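PDB 6SLN: RagA protein from Porphyromonas gingivalis, which probably imports peptides across the outer membrane as a TonB-dependent transporter, working with a partner protein that lies against its extracellular side. Local coordinates for residues L95-G100 with A189-I194; V171-N176 with A344-Y349; Q727-M732 with K768-L773; I872-Y877 with G976-N981. All blocks are in the same frame, centred on the assembly; numbering follows the deposited sequence.

How the contacts relate
From the N terminus, contact 1 joins 95-100 to 189-194 and closes a loop of 88 residues inside the plug domain. Contact 2 starts within that loop, at 171-176, and ends on barrel strand 345-360, so contacts 1 and 2 cross. Contact 2 ties the plug to the barrel wall. Contact 3 follows in series and bonds the chain between strands 724-728 and 732-746 to the loop after strand 752-764. Contact 4 comes last, pairing the end of strand 857-873 with the short strand 978-979 beside the bound peptide. None of the four touches another; contacts 2 and 4 come closest, with nearest atoms about 12 Å apart.

Contact 1. Residues L95-G100 with A189-I194; sequences LSTVSG and ASATSI
Thr97 and Gly100 pack against Ser190 and Ala191 in a van der Waals contact between two loops of the plug domain, the globular domain that fills the barrel of a TonB-dependent receptor. The 95-100 segment is the start of the modelled chain. It leads into strand 102-106 of the plug sheet. The 189-194 segment follows strand 180-186, the neighbour of 102-106 in that sheet. The contact therefore lies beyond the ends of two adjacent strands.

Residues Thr97 to Gly100 form a type I beta turn, closed by the bond from Gly100 N to Thr97 O at 3.2 Å. Thr97 and Ser99 both give their hydroxyls to Asp587 of barrel strand 584-595, which pins the turn to the barrel wall. The rotation of Thr97 (chi1 -160°) places the methyl CG2 between the backbone N and the carbonyl carbon, where it faces Ser190. There CG2 lies 3.2 Å from the carbonyl O of Ser190. Ser190 OG also approaches CB of Ser99, at 3.7 Å.

The carbonyl of Ser190 has a polar partner within its own loop. Ser193 OG donates to Ser190 O at 3.2 Å, from above the carbonyl plane. The backbone of Ser193 is held in turn by Arg591 of the barrel. Ile194 adds a looser touch, CD1 at 4.2 Å from Leu95 O; its side chain also touches Phe573 and Arg575 of strand 561-580. At the far end of the turn, Gly100 brings bare backbone to Ala191, with CA at 3.7 Å from the methyl CB.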
loop_
_atom_site.group_PDB
_atom_site.type_symbol
_atom_site.label_atom_id
_atom_site.label_comp_id
_atom_site.label_asym_id
_atom_site.label_seq_id
_atom_site.Cartn_x
_atom_site.Cartn_y
_atom_site.Cartn_z
ATOM N N LEU A 95 1.344 42.952 -2.928
ATOM C CA LEU A 95 1.669 42.014 -3.995
ATOM C C LEU A 95 2.796 42.577 -4.842
ATOM O O LEU A 95 3.903 42.035 -4.843
ATOM C CB LEU A 95 0.443 41.728 -4.883
ATOM C CG LEU A 95 0.335 40.458 -5.758
ATOM C CD1 LEU A 95 -0.906 40.528 -6.634
ATOM C CD2 LEU A 95 1.555 40.182 -6.638
ATOM N N SER A 96 2.490 43.664 -5.562
ATOM C CA SER A 96 3.404 44.227 -6.551
ATOM C C SER A 96 4.411 45.152 -5.883
ATOM O O SER A 96 4.758 44.963 -4.712
ATOM C CB SER A 96 2.625 44.992 -7.628
ATOM O OG SER A 96 1.378 44.372 -7.907
ATOM N N THR A 97 4.870 46.157 -6.626
ATOM C CA THR A 97 5.594 47.288 -6.063
ATOM C C THR A 97 5.798 48.340 -7.146
ATOM O O THR A 97 5.843 48.032 -8.342
ATOM C CB THR A 97 6.937 46.866 -5.450
ATOM O OG1 THR A 97 7.380 47.875 -4.529
ATOM C CG2 THR A 97 7.977 46.663 -6.520
ATOM N N VAL A 98 5.938 49.588 -6.694
ATOM C CA VAL A 98 5.955 50.742 -7.585
ATOM C C VAL A 98 7.168 50.718 -8.515
ATOM O O VAL A 98 7.096 51.196 -9.655
ATOM C CB VAL A 98 5.911 52.030 -6.734
ATOM C CG1 VAL A 98 5.416 53.214 -7.561
ATOM C CG2 VAL A 98 5.063 51.823 -5.460
ATOM N N SER A 99 8.295 50.175 -8.047
ATOM C CA SER A 99 9.542 50.119 -8.802
ATOM C C SER A 99 9.714 48.820 -9.570
ATOM O O SER A 99 10.680 48.692 -10.330
ATOM C CB SER A 99 10.745 50.264 -7.861
ATOM O OG SER A 99 10.478 51.150 -6.795
ATOM N N GLY A 100 8.825 47.852 -9.374
ATOM C CA GLY A 100 9.091 46.507 -9.833
ATOM C C GLY A 100 8.763 46.314 -11.302
ATOM O O GLY A 100 7.827 46.907 -11.837
ATOM N N ALA A 189 13.939 42.055 -8.387
ATOM C CA ALA A 189 14.102 41.852 -6.951
ATOM C C ALA A 189 13.234 42.790 -6.128
ATOM O O ALA A 189 12.882 42.470 -4.984
ATOM C CB ALA A 189 15.567 42.036 -6.566
ATOM N N SER A 190 12.908 43.961 -6.665
ATOM C CA SER A 190 12.027 44.855 -5.929
ATOM C C SER A 190 10.597 44.348 -5.951
ATOM O O SER A 190 9.852 44.562 -4.990
ATOM C CB SER A 190 12.101 46.261 -6.513
ATOM O OG SER A 190 11.111 47.115 -5.975
ATOM N N ALA A 191 10.203 43.664 -7.032
ATOM C CA ALA A 191 8.835 43.182 -7.181
ATOM C C ALA A 191 8.602 41.850 -6.497
ATOM O O ALA A 191 7.447 41.488 -6.282
ATOM C CB ALA A 191 8.465 43.043 -8.659
ATOM N N THR A 192 9.662 41.111 -6.166
ATOM C CA THR A 192 9.552 39.789 -5.564
ATOM C C THR A 192 10.105 39.761 -4.147
ATOM O O THR A 192 10.631 38.740 -3.705
ATOM C CB THR A 192 10.273 38.744 -6.414
ATOM O OG1 THR A 192 11.690 38.901 -6.277
ATOM C CG2 THR A 192 9.913 38.907 -7.858
ATOM N N SER A 193 10.003 40.871 -3.425
ATOM C CA SER A 193 10.684 40.963 -2.140
ATOM C C SER A 193 9.956 40.241 -1.002
ATOM O O SER A 193 10.610 39.856 -0.025
ATOM C CB SER A 193 10.900 42.426 -1.784
ATOM O OG SER A 193 9.746 43.183 -2.067
ATOM N N ILE A 194 8.646 40.007 -1.106
ATOM C CA ILE A 194 7.906 39.356 -0.026
ATOM C C ILE A 194 7.749 37.844 -0.241
ATOM O O ILE A 194 7.046 37.187 0.529
ATOM C CB ILE A 194 6.542 40.030 0.186
ATOM C CG1 ILE A 194 5.590 39.695 -0.959
ATOM C CG2 ILE A 194 6.717 41.530 0.308
ATOM C CD1 ILE A 194 4.303 40.519 -0.963
#

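Contact 2. Residues V171-N176 with A344-Y349; sequences VVATMN and ANFKRY
Arg348 reaches from a barrel strand to the end of a plug helix and uses its guanidinium in two ways. Its edge meets the carbonyl of Ala173: NE donates to Ala173 O at 2.8 Å, with an angle of 160° at the hydrogen. The acceptor lies close to the guanidinium plane. One face of the same group is turned to the next part of the chain. Met175 O stands over that face, 3.4 Å from CZ, and Asn176 CA lies over the same face, nearest NH1; both are offset toward the rim. Met175 O is badly angled for a hydrogen bond. A bend at chi3 (100°) turns the guanidinium out of the line of its aliphatic chain.

Phe346, two residues earlier, comes from the same side of the strand. Its CZ touches the methyl CB of Ala173 at 3.6 Å, while Thr174 N lies at the ring edge. Ala173 thus meets the ring with its methyl and the arginine with its carbonyl.

Asn176 is held separately, by Asp315. Helix 169-173 belongs to the plug, and its exit chain rests on barrel strands. Strand 345-360 pairs with 325-337 and 363-377, while Thr174 and Met175 also touch strands 363-377 and 435-450.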
loop_
_atom_site.group_PDB
_atom_site.type_symbol
_atom_site.label_atom_id
_atom_site.label_comp_id
_atom_site.label_asym_id
_atom_site.label_seq_id
_atom_site.Cartn_x
_atom_site.Cartn_y
_atom_site.Cartn_z
ATOM N N VAL A 171 -0.932 20.931 -8.972
ATOM C CA VAL A 171 -2.141 21.339 -8.266
ATOM C C VAL A 171 -2.793 22.499 -9.016
ATOM O O VAL A 171 -4.018 22.666 -8.980
ATOM C CB VAL A 171 -1.797 21.680 -6.793
ATOM C CG1 VAL A 171 -2.956 22.351 -6.076
ATOM C CG2 VAL A 171 -1.371 20.424 -6.015
ATOM N N VAL A 172 -1.998 23.295 -9.734
ATOM C CA VAL A 172 -2.563 24.363 -10.555
ATOM C C VAL A 172 -3.367 23.780 -11.713
ATOM O O VAL A 172 -4.430 24.300 -12.059
ATOM C CB VAL A 172 -1.458 25.311 -11.057
ATOM C CG1 VAL A 172 -2.017 26.239 -12.123
ATOM C CG2 VAL A 172 -0.900 26.120 -9.919
ATOM N N ALA A 173 -2.881 22.685 -12.321
ATOM C CA ALA A 173 -3.655 21.981 -13.346
ATOM C C ALA A 173 -4.985 21.417 -12.824
ATOM O O ALA A 173 -5.926 21.244 -13.612
ATOM C CB ALA A 173 -2.823 20.846 -13.945
ATOM N N THR A 174 -5.087 21.095 -11.530
ATOM C CA THR A 174 -6.355 20.612 -10.990
ATOM C C THR A 174 -7.350 21.738 -10.742
ATOM O O THR A 174 -8.437 21.473 -10.218
ATOM C CB THR A 174 -6.147 19.830 -9.680
ATOM O OG1 THR A 174 -5.775 20.720 -8.607
ATOM C CG2 THR A 174 -5.083 18.719 -9.845
ATOM N N MET A 175 -7.012 22.972 -11.107
ATOM C CA MET A 175 -7.876 24.127 -10.906
ATOM C C MET A 175 -8.506 24.556 -12.226
ATOM O O MET A 175 -7.909 24.419 -13.298
ATOM C CB MET A 175 -7.099 25.310 -10.317
ATOM C CG MET A 175 -6.357 25.061 -8.995
ATOM S SD MET A 175 -6.069 26.655 -8.198
ATOM C CE MET A 175 -5.527 26.152 -6.572
ATOM N N ASN A 176 -9.713 25.093 -12.136
ATOM C CA ASN A 176 -10.423 25.601 -13.301
ATOM C C ASN A 176 -9.899 26.997 -13.635
ATOM O O ASN A 176 -10.156 27.953 -12.890
ATOM C CB ASN A 176 -11.933 25.596 -13.021
ATOM C CG ASN A 176 -12.777 26.066 -14.200
ATOM O OD1 ASN A 176 -12.269 26.442 -15.264
ATOM N ND2 ASN A 176 -14.092 26.061 -14.000
ATOM N N ALA A 344 -3.175 8.546 -22.968
ATOM C CA ALA A 344 -2.767 9.629 -22.089
ATOM C C ALA A 344 -3.910 10.625 -22.041
ATOM O O ALA A 344 -4.629 10.811 -23.023
ATOM C CB ALA A 344 -1.465 10.299 -22.549
ATOM N N ASN A 345 -4.080 11.248 -20.883
ATOM C CA ASN A 345 -5.197 12.158 -20.743
ATOM C C ASN A 345 -5.092 12.873 -19.407
ATOM O O ASN A 345 -4.377 12.449 -18.491
ATOM C CB ASN A 345 -6.532 11.426 -20.837
ATOM C CG ASN A 345 -6.556 10.190 -19.996
ATOM O OD1 ASN A 345 -6.769 10.262 -18.797
ATOM N ND2 ASN A 345 -6.306 9.040 -20.614
ATOM N N PHE A 346 -5.830 13.968 -19.318
ATOM C CA PHE A 346 -6.017 14.715 -18.095
ATOM C C PHE A 346 -7.505 14.985 -18.006
ATOM O O PHE A 346 -8.052 15.711 -18.843
ATOM C CB PHE A 346 -5.224 16.016 -18.120
ATOM C CG PHE A 346 -5.111 16.681 -16.790
ATOM C CD1 PHE A 346 -6.148 17.443 -16.294
ATOM C CD2 PHE A 346 -3.970 16.546 -16.041
ATOM C CE1 PHE A 346 -6.044 18.055 -15.080
ATOM C CE2 PHE A 346 -3.864 17.157 -14.836
ATOM C CZ PHE A 346 -4.903 17.916 -14.354
ATOM N N LYS A 347 -8.161 14.373 -17.024
ATOM C CA LYS A 347 -9.544 14.685 -16.699
ATOM C C LYS A 347 -9.583 15.360 -15.334
ATOM O O LYS A 347 -8.852 14.969 -14.419
ATOM C CB LYS A 347 -10.433 13.426 -16.697
ATOM C CG LYS A 347 -9.989 12.318 -17.652
ATOM C CD LYS A 347 -11.108 11.292 -17.885
ATOM C CE LYS A 347 -10.648 10.144 -18.790
ATOM N NZ LYS A 347 -9.768 9.183 -18.061
ATOM N N ARG A 348 -10.425 16.379 -15.194
ATOM C CA ARG A 348 -10.636 16.984 -13.888
ATOM C C ARG A 348 -12.103 17.351 -13.717
ATOM O O ARG A 348 -12.787 17.702 -14.683
ATOM C CB ARG A 348 -9.734 18.219 -13.679
ATOM C CG ARG A 348 -10.334 19.548 -14.128
ATOM C CD ARG A 348 -9.582 20.733 -13.515
ATOM N NE ARG A 348 -8.637 21.329 -14.451
ATOM C CZ ARG A 348 -8.975 22.105 -15.477
ATOM N NH1 ARG A 348 -10.241 22.397 -15.719
ATOM N NH2 ARG A 348 -8.037 22.589 -16.270
ATOM N N TYR A 349 -12.581 17.217 -12.480
ATOM C CA TYR A 349 -13.871 17.728 -12.025
ATOM C C TYR A 349 -13.582 18.750 -10.930
ATOM O O TYR A 349 -13.115 18.384 -9.846
ATOM C CB TYR A 349 -14.760 16.608 -11.491
ATOM C CG TYR A 349 -14.969 15.454 -12.447
ATOM C CD1 TYR A 349 -13.969 14.519 -12.663
ATOM C CD2 TYR A 349 -16.175 15.289 -13.124
ATOM C CE1 TYR A 349 -14.154 13.464 -13.531
ATOM C CE2 TYR A 349 -16.364 14.232 -13.989
ATOM C CZ TYR A 349 -15.349 13.323 -14.187
ATOM O OH TYR A 349 -15.517 12.263 -15.046
#

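Contact 3. Residues Q727-M732 with K768-L773; sequences QNVGSM and KLFFGL
Ser731 and Lys768 exchange two backbone hydrogen bonds. Ser731 N donates to Lys768 O at 2.8 Å, and Lys768 N donates to Ser731 O at 3.0 Å. This is a single antiparallel bridge, a hydrogen-bonded pair. It sits in the TonB-dependent receptor barrel, where the link between strands 724-728 and 732-746 meets the loop after strand 752-764.

A side-chain bond adds to the pair. Lys768 NZ donates to Ser731 OG at 3.3 Å. The lysine leaves its backbone with CG anti to N (chi1 -167°), then bends at chi3 and chi4, which curls the amine back to the serine. Ser731 OG is also bonded to Thr767 OG1, so the hydroxyl has two partners. The chain of Lys768 passes over Gly730, with CG at 3.9 Å from Gly730 CA.

At Gly730 the two backbones come very near. Its CA lies 4.0 Å from Leu769 CA, and its phi is positive. Gly730 N is close to Leu769 O, but the angle is poor for a bond.

Apolar packing continues from there. Val729 and Phe770 cross at about a right angle. Residues 770-773 form a type I' turn, closed by Leu773 N to Phe770 O at 2.8 Å. The Phe770 ring also meets Tyr776. Phe771, on the surface, lies against Val714 and an apolar side chain of another protein. Its ring has CB of Phe770 over one face. The same CB meets Val729 CG1 at 3.4 Å.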
loop_
_atom_site.group_PDB
_atom_site.type_symbol
_atom_site.label_atom_id
_atom_site.label_comp_id
_atom_site.label_asym_id
_atom_site.label_seq_id
_atom_site.Cartn_x
_atom_site.Cartn_y
_atom_site.Cartn_z
ATOM N N GLN A 727 26.875 21.244 -4.543
ATOM C CA GLN A 727 27.902 22.104 -3.972
ATOM C C GLN A 727 27.595 23.551 -4.352
ATOM O O GLN A 727 27.028 23.821 -5.412
ATOM C CB GLN A 727 29.309 21.716 -4.464
ATOM C CG GLN A 727 29.969 20.573 -3.684
ATOM C CD GLN A 727 30.994 19.804 -4.503
ATOM O OE1 GLN A 727 31.226 20.120 -5.656
ATOM N NE2 GLN A 727 31.604 18.791 -3.910
ATOM N N ASN A 728 27.970 24.483 -3.477
ATOM C CA ASN A 728 27.911 25.907 -3.801
ATOM C C ASN A 728 29.193 26.243 -4.549
ATOM O O ASN A 728 30.268 26.357 -3.957
ATOM C CB ASN A 728 27.746 26.742 -2.542
ATOM C CG ASN A 728 26.484 26.406 -1.801
ATOM O OD1 ASN A 728 26.499 25.581 -0.884
ATOM N ND2 ASN A 728 25.371 27.020 -2.206
ATOM N N VAL A 729 29.081 26.393 -5.861
ATOM C CA VAL A 729 30.255 26.301 -6.709
ATOM C C VAL A 729 30.008 27.006 -8.044
ATOM O O VAL A 729 28.941 26.866 -8.654
ATOM C CB VAL A 729 30.635 24.818 -6.889
ATOM C CG1 VAL A 729 31.334 24.615 -8.193
ATOM C CG2 VAL A 729 31.526 24.360 -5.737
ATOM N N GLY A 730 30.976 27.804 -8.491
ATOM C CA GLY A 730 30.846 28.474 -9.755
ATOM C C GLY A 730 29.896 29.655 -9.712
ATOM O O GLY A 730 29.404 30.065 -8.660
ATOM N N SER A 731 29.658 30.227 -10.892
ATOM C CA SER A 731 28.744 31.360 -10.996
ATOM C C SER A 731 28.408 31.625 -12.459
ATOM O O SER A 731 29.182 31.301 -13.364
ATOM C CB SER A 731 29.331 32.622 -10.351
ATOM O OG SER A 731 30.602 32.901 -10.889
ATOM N N MET A 732 27.238 32.212 -12.662
ATOM C CA MET A 732 26.699 32.593 -13.955
ATOM C C MET A 732 26.341 34.067 -13.926
ATOM O O MET A 732 26.640 34.786 -12.971
ATOM C CB MET A 732 25.438 31.809 -14.321
ATOM C CG MET A 732 25.596 30.346 -14.569
ATOM S SD MET A 732 23.931 29.671 -14.648
ATOM C CE MET A 732 23.420 30.368 -16.231
ATOM N N LYS A 768 32.127 30.943 -13.688
ATOM C CA LYS A 768 32.976 30.129 -12.833
ATOM C C LYS A 768 32.333 28.762 -12.744
ATOM O O LYS A 768 31.100 28.655 -12.725
ATOM C CB LYS A 768 33.139 30.739 -11.431
ATOM C CG LYS A 768 34.248 30.119 -10.596
ATOM C CD LYS A 768 34.294 30.658 -9.144
ATOM C CE LYS A 768 34.392 32.168 -9.077
ATOM N NZ LYS A 768 33.060 32.769 -8.757
ATOM N N LEU A 769 33.166 27.718 -12.663
ATOM C CA LEU A 769 32.653 26.353 -12.669
ATOM C C LEU A 769 33.107 25.660 -11.398
ATOM O O LEU A 769 32.826 26.147 -10.314
ATOM C CB LEU A 769 33.032 25.632 -13.936
ATOM C CG LEU A 769 32.292 26.122 -15.169
ATOM C CD1 LEU A 769 32.977 25.682 -16.462
ATOM C CD2 LEU A 769 30.864 25.643 -15.075
ATOM N N PHE A 770 33.742 24.502 -11.506
ATOM C CA PHE A 770 34.118 23.696 -10.357
ATOM C C PHE A 770 35.525 23.155 -10.589
ATOM O O PHE A 770 35.963 23.002 -11.735
ATOM C CB PHE A 770 33.123 22.544 -10.128
ATOM C CG PHE A 770 32.525 21.954 -11.395
ATOM C CD1 PHE A 770 31.465 22.576 -12.039
ATOM C CD2 PHE A 770 33.005 20.759 -11.915
ATOM C CE1 PHE A 770 30.899 22.030 -13.184
ATOM C CE2 PHE A 770 32.440 20.209 -13.053
ATOM C CZ PHE A 770 31.384 20.848 -13.691
ATOM N N PHE A 771 36.237 22.871 -9.495
ATOM C CA PHE A 771 37.551 22.233 -9.542
ATOM C C PHE A 771 38.590 23.076 -10.266
ATOM O O PHE A 771 39.589 22.541 -10.772
ATOM C CB PHE A 771 37.469 20.841 -10.193
ATOM C CG PHE A 771 36.367 19.962 -9.634
ATOM C CD1 PHE A 771 35.939 20.104 -8.314
ATOM C CD2 PHE A 771 35.766 18.995 -10.422
ATOM C CE1 PHE A 771 34.922 19.301 -7.793
ATOM C CE2 PHE A 771 34.752 18.189 -9.905
ATOM C CZ PHE A 771 34.328 18.348 -8.583
ATOM N N GLY A 772 38.385 24.387 -10.344
ATOM C CA GLY A 772 39.282 25.183 -11.165
ATOM C C GLY A 772 39.099 25.027 -12.660
ATOM O O GLY A 772 39.925 25.537 -13.423
ATOM N N LEU A 773 38.040 24.349 -13.107
ATOM C CA LEU A 773 37.846 24.103 -14.536
ATOM C C LEU A 773 37.493 25.385 -15.263
ATOM O O LEU A 773 36.610 26.135 -14.839
ATOM C CB LEU A 773 36.743 23.073 -14.779
ATOM C CG LEU A 773 37.126 21.680 -14.286
ATOM C CD1 LEU A 773 35.939 20.679 -14.262
ATOM C CD2 LEU A 773 38.287 21.203 -15.139
#

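Contact 4. Residues I872-Y877 with G976-N981; sequences INNDRY and GNVGKN
Ile872 is bonded through both its backbone N and its backbone O to the 976-981 segment. Its N donates to Asn977 O at 2.7 Å, nearly straight at 174°. Its O accepts from Gly979 N at 2.8 Å. Two residues on, Asn874 N donates to Gly979 O at 2.9 Å. The donor lies almost in line with the C=O bond. Val978 CA adds a CA-H...O contact to Ile872 O.

These bonds make a short parallel ladder, with Ile872 beside Val978 and Asn873 beside Gly979. It is an addition to the antiparallel barrel of a TonB-dependent receptor, formed where strand 857-873 ends and helix 874-879 begins. Asn873 is the N-cap of that helix: its OD1 accepts a weak bond from Arg876 N, while its ND2 goes to Glu922.

Asp875 carries the contact past the strands. Its OD1 takes Asn981 N at 3.1 Å on the syn side, though 29° out of the carboxylate plane, and it also takes the hydroxyl of Tyr385. With CG beside the backbone N (chi1 -85°), the carboxylate is brought near the other segment. The side chain of Asn981 is bonded to Phe392 N.

Asn874 and Lys980 lie side by side and point the same way, CB to CB at 3.5 Å. Val978 CG2 packs on Asn874 CB at 3.3 Å. The polar ends of Asn874 and Lys980 both serve the bound peptide: Asn874 ND2 bonds the peptide backbone, and Lys980 NZ bonds the peptide backbone and one of its polar side chains. Asn977 ND2 is held by Thr781 O, and its OD1 makes a weak bond to the peptide backbone.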
loop_
_atom_site.group_PDB
_atom_site.type_symbol
_atom_site.label_atom_id
_atom_site.label_comp_id
_atom_site.label_asym_id
_atom_site.label_seq_id
_atom_site.Cartn_x
_atom_site.Cartn_y
_atom_site.Cartn_z
ATOM N N ILE A 872 19.622 18.944 -31.200
ATOM C CA ILE A 872 20.142 17.782 -31.906
ATOM C C ILE A 872 18.960 16.876 -32.214
ATOM O O ILE A 872 18.214 16.487 -31.311
ATOM C CB ILE A 872 21.208 17.055 -31.075
ATOM C CG1 ILE A 872 22.344 18.014 -30.755
ATOM C CG2 ILE A 872 21.710 15.798 -31.787
ATOM C CD1 ILE A 872 23.179 17.575 -29.618
ATOM N N ASN A 873 18.767 16.570 -33.496
ATOM C CA ASN A 873 17.687 15.702 -33.931
ATOM C C ASN A 873 18.174 14.268 -33.851
ATOM O O ASN A 873 18.619 13.678 -34.834
ATOM C CB ASN A 873 17.226 16.052 -35.333
ATOM C CG ASN A 873 15.915 15.384 -35.680
ATOM O OD1 ASN A 873 15.573 14.357 -35.095
ATOM N ND2 ASN A 873 15.160 15.975 -36.614
ATOM N N ASN A 874 18.039 13.689 -32.662
ATOM C CA ASN A 874 18.462 12.314 -32.455
ATOM C C ASN A 874 17.790 11.362 -33.429
ATOM O O ASN A 874 18.418 10.385 -33.852
ATOM C CB ASN A 874 18.156 11.906 -31.024
ATOM C CG ASN A 874 19.167 10.963 -30.449
ATOM O OD1 ASN A 874 19.378 10.962 -29.248
ATOM N ND2 ASN A 874 19.790 10.153 -31.278
ATOM N N ASP A 875 16.518 11.616 -33.773
ATOM C CA ASP A 875 15.801 10.751 -34.717
ATOM C C ASP A 875 16.599 10.588 -36.001
ATOM O O ASP A 875 16.749 9.473 -36.524
ATOM C CB ASP A 875 14.423 11.327 -35.057
ATOM C CG ASP A 875 13.344 10.939 -34.062
ATOM O OD1 ASP A 875 13.667 10.375 -32.996
ATOM O OD2 ASP A 875 12.159 11.227 -34.348
ATOM N N ARG A 876 17.132 11.697 -36.519
ATOM C CA ARG A 876 17.879 11.621 -37.762
ATOM C C ARG A 876 19.151 10.794 -37.621
ATOM O O ARG A 876 19.690 10.354 -38.640
ATOM C CB ARG A 876 18.173 13.031 -38.299
ATOM C CG ARG A 876 16.907 13.750 -38.787
ATOM C CD ARG A 876 17.139 15.069 -39.506
ATOM N NE ARG A 876 18.388 15.054 -40.250
ATOM C CZ ARG A 876 19.435 15.814 -39.940
ATOM N NH1 ARG A 876 19.360 16.642 -38.906
ATOM N NH2 ARG A 876 20.560 15.741 -40.643
ATOM N N TYR A 877 19.612 10.512 -36.402
ATOM C CA TYR A 877 20.732 9.584 -36.269
ATOM C C TYR A 877 20.329 8.178 -36.687
ATOM O O TYR A 877 21.192 7.379 -37.070
ATOM C CB TYR A 877 21.287 9.579 -34.829
ATOM C CG TYR A 877 22.362 8.537 -34.585
ATOM C CD1 TYR A 877 22.047 7.263 -34.130
ATOM C CD2 TYR A 877 23.687 8.826 -34.811
ATOM C CE1 TYR A 877 23.032 6.309 -33.918
ATOM C CE2 TYR A 877 24.680 7.886 -34.590
ATOM C CZ TYR A 877 24.350 6.631 -34.151
ATOM O OH TYR A 877 25.348 5.707 -33.941
ATOM N N GLY A 976 14.943 19.968 -25.600
ATOM C CA GLY A 976 15.831 21.040 -25.228
ATOM C C GLY A 976 17.072 21.009 -26.077
ATOM O O GLY A 976 17.216 21.782 -27.037
ATOM N N ASN A 977 17.982 20.112 -25.714
ATOM C CA ASN A 977 19.223 19.956 -26.449
ATOM C C ASN A 977 19.156 18.832 -27.465
ATOM O O ASN A 977 19.825 18.900 -28.511
ATOM C CB ASN A 977 20.389 19.715 -25.486
ATOM C CG ASN A 977 20.325 18.365 -24.841
ATOM O OD1 ASN A 977 19.272 17.958 -24.352
ATOM N ND2 ASN A 977 21.448 17.650 -24.841
ATOM N N VAL A 978 18.346 17.814 -27.195
ATOM C CA VAL A 978 18.056 16.778 -28.177
ATOM C C VAL A 978 16.552 16.621 -28.276
ATOM O O VAL A 978 15.855 16.537 -27.262
ATOM C CB VAL A 978 18.727 15.439 -27.819
ATOM C CG1 VAL A 978 18.317 14.992 -26.439
ATOM C CG2 VAL A 978 18.368 14.398 -28.839
ATOM N N GLY A 979 16.046 16.652 -29.524
ATOM C CA GLY A 979 14.721 16.144 -29.829
ATOM C C GLY A 979 14.858 14.678 -30.168
ATOM O O GLY A 979 15.703 14.297 -30.978
ATOM N N LYS A 980 14.070 13.839 -29.500
ATOM C CA LYS A 980 14.149 12.407 -29.751
ATOM C C LYS A 980 12.827 11.758 -29.373
ATOM O O LYS A 980 12.298 12.027 -28.292
ATOM C CB LYS A 980 15.305 11.778 -28.966
ATOM C CG LYS A 980 15.310 12.142 -27.494
ATOM C CD LYS A 980 16.196 11.218 -26.679
ATOM C CE LYS A 980 16.049 11.523 -25.171
ATOM N NZ LYS A 980 17.261 11.156 -24.349
ATOM N N ASN A 981 12.323 10.892 -30.260
ATOM C CA ASN A 981 11.003 10.280 -30.160
ATOM C C ASN A 981 9.997 11.220 -29.501
ATOM O O ASN A 981 9.446 10.915 -28.433
ATOM C CB ASN A 981 11.068 8.944 -29.410
ATOM C CG ASN A 981 9.742 8.173 -29.489
ATOM O OD1 ASN A 981 9.041 8.213 -30.507
ATOM N ND2 ASN A 981 9.388 7.496 -28.409
#